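Local coordinates for protein diaminopimelate decarboxylase (PDB 4XG1) that probably catalyses the pyridoxal 5'-phosphate-dependent decarboxylation of meso-diaminopimelate to L-lysine, the last step of lysine biosynthesis, at residues B[35-40]-B[281-286]. Numbering follows the deposited sequence.
Sequences RATIER and ANAGVL. With TME (propane), chain S.
The methyl of A283 packs against T37 and I38 on the first turn of helix 35-49, and these apolar touches carry the contact. I38 lays CG1 on the A283 methyl (CG1 to CB 3.5 Å), while T37 turns its own methyl to the same alanine, CG2 to CA 3.6 Å. OG1 of T37 stands beside the backbone N (chi1 -54°), which puts CG2 anti to that N and against A283; OG1 hydrogen-bonds S34 and H3. No hydrogen bond joins the two segments directly, but A283 and V285 pair through their backbones with S34 and I32 of strand 30-34, which leads into the helix.

The salt bridge between R35 and E39 lies within the helix, on a side that does not touch 281-286. R35 meets E39 side-on, through two nitrogens that share OE2: NE at 2.8 Å from above the carboxylate plane, NH2 at 3.1 Å on the syn lone pair. A propane molecule lies by A36 and R40, its C1 3.3 Å from E39 OE1. Cut back to an alanine, E39 loses the carboxylate that NE and NH2 of R35 share, and the guanidinium, held then mainly through NH1 by D396, is likely to turn more freely.

The chemistry thus implies a buried, apolar junction between the helix and the chain entering strand 284-294, linking the pyridoxal-binding TIM barrel to the mixed beta-sheet.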
loop_
_atom_site.group_PDB
_atom_site.type_symbol
_atom_site.label_atom_id
_atom_site.label_comp_id
_atom_site.label_asym_id
_atom_site.label_seq_id
_atom_site.Cartn_x
_atom_site.Cartn_y
_atom_site.Cartn_z
ATOM N N ARG B 35 -19.875 14.052 6.180
ATOM C CA ARG B 35 -20.768 13.277 7.070
ATOM C C ARG B 35 -22.131 12.995 6.425
ATOM O O ARG B 35 -22.637 11.879 6.483
ATOM C CB ARG B 35 -21.054 14.029 8.348
ATOM C CG ARG B 35 -22.157 13.335 9.106
ATOM C CD ARG B 35 -22.477 14.002 10.417
ATOM N NE ARG B 35 -23.304 13.095 11.217
ATOM C CZ ARG B 35 -23.749 13.361 12.442
ATOM N NH1 ARG B 35 -23.451 14.523 13.032
ATOM N NH2 ARG B 35 -24.494 12.465 13.075
ATOM N N ALA B 36 -22.700 14.031 5.805
ATOM C CA ALA B 36 -24.005 13.928 5.190
ATOM C C ALA B 36 -23.979 12.899 4.058
ATOM O O ALA B 36 -24.879 12.072 3.956
ATOM C CB ALA B 36 -24.444 15.282 4.647
ATOM N N THR B 37 -22.963 12.946 3.212
ATOM C CA THR B 37 -22.869 11.995 2.130
ATOM C C THR B 37 -22.761 10.576 2.641
ATOM O O THR B 37 -23.353 9.682 2.085
ATOM C CB THR B 37 -21.662 12.267 1.269
ATOM O OG1 THR B 37 -21.692 13.636 0.831
ATOM C CG2 THR B 37 -21.630 11.319 0.056
ATOM N N ILE B 38 -22.013 10.360 3.722
ATOM C CA ILE B 38 -21.872 9.009 4.272
ATOM C C ILE B 38 -23.223 8.489 4.743
ATOM O O ILE B 38 -23.623 7.339 4.474
ATOM C CB ILE B 38 -20.880 8.978 5.460
ATOM C CG1 ILE B 38 -19.470 9.260 4.954
ATOM C CG2 ILE B 38 -20.903 7.645 6.163
ATOM C CD1 ILE B 38 -18.505 9.661 6.032
ATOM N N GLU B 39 -23.919 9.345 5.483
ATOM C CA GLU B 39 -25.211 8.990 6.064
ATOM C C GLU B 39 -26.247 8.758 4.960
ATOM O O GLU B 39 -26.922 7.759 4.939
ATOM C CB GLU B 39 -25.634 10.087 7.041
ATOM C CG GLU B 39 -24.814 9.991 8.325
ATOM C CD GLU B 39 -25.141 11.032 9.377
ATOM O OE1 GLU B 39 -25.713 12.102 9.036
ATOM O OE2 GLU B 39 -24.778 10.781 10.544
ATOM N N ARG B 40 -26.317 9.669 4.024
ATOM C CA ARG B 40 -27.245 9.522 2.929
ATOM C C ARG B 40 -27.022 8.197 2.236
ATOM O O ARG B 40 -27.987 7.472 1.964
ATOM C CB ARG B 40 -27.086 10.643 1.946
ATOM C CG ARG B 40 -28.196 10.730 0.946
ATOM C CD ARG B 40 -27.950 11.934 0.067
ATOM N NE ARG B 40 -27.018 11.622 -1.005
ATOM C CZ ARG B 40 -26.396 12.519 -1.780
ATOM N NH1 ARG B 40 -26.559 13.835 -1.588
ATOM N NH2 ARG B 40 -25.594 12.089 -2.761
ATOM N N ALA B 281 -17.101 5.779 -1.393
ATOM C CA ALA B 281 -16.221 6.275 -2.461
ATOM C C ALA B 281 -16.333 7.770 -2.660
ATOM O O ALA B 281 -15.371 8.516 -2.513
ATOM C CB ALA B 281 -16.474 5.556 -3.740
ATOM N N ASN B 282 -17.541 8.221 -2.942
ATOM C CA ASN B 282 -17.753 9.636 -3.250
ATOM C C ASN B 282 -18.135 10.457 -2.028
ATOM O O ASN B 282 -18.413 11.650 -2.156
ATOM C CB ASN B 282 -18.778 9.770 -4.359
ATOM C CG ASN B 282 -18.209 9.366 -5.704
ATOM O OD1 ASN B 282 -17.137 9.830 -6.098
ATOM N ND2 ASN B 282 -18.916 8.488 -6.419
ATOM N N ALA B 283 -18.078 9.843 -0.846
ATOM C CA ALA B 283 -18.154 10.581 0.425
ATOM C C ALA B 283 -16.824 11.207 0.871
ATOM O O ALA B 283 -16.793 11.831 1.931
ATOM C CB ALA B 283 -18.676 9.700 1.540
ATOM N N GLY B 284 -15.763 11.086 0.059
ATOM C CA GLY B 284 -14.488 11.697 0.394
ATOM C C GLY B 284 -13.677 12.167 -0.794
ATOM O O GLY B 284 -13.797 11.650 -1.885
ATOM N N VAL B 285 -12.839 13.166 -0.540
ATOM C CA VAL B 285 -11.874 13.598 -1.503
ATOM C C VAL B 285 -10.492 13.678 -0.881
ATOM O O VAL B 285 -10.346 13.625 0.355
ATOM C CB VAL B 285 -12.235 14.986 -2.067
ATOM C CG1 VAL B 285 -13.610 14.917 -2.712
ATOM C CG2 VAL B 285 -12.230 16.052 -0.986
ATOM N N LEU B 286 -9.486 13.819 -1.739
ATOM C CA LEU B 286 -8.130 14.047 -1.293
ATOM C C LEU B 286 -7.623 15.338 -1.885
ATOM O O LEU B 286 -7.583 15.504 -3.110
ATOM C CB LEU B 286 -7.227 12.917 -1.740
ATOM C CG LEU B 286 -5.711 13.070 -1.467
ATOM C CD1 LEU B 286 -5.443 13.203 0.014
ATOM C CD2 LEU B 286 -4.935 11.894 -2.031
HETATM C C1 TME S . -27.430 13.837 6.808
HETATM C C2 TME S . -27.660 12.884 5.609
HETATM C C3 TME S . -27.801 13.566 4.239
#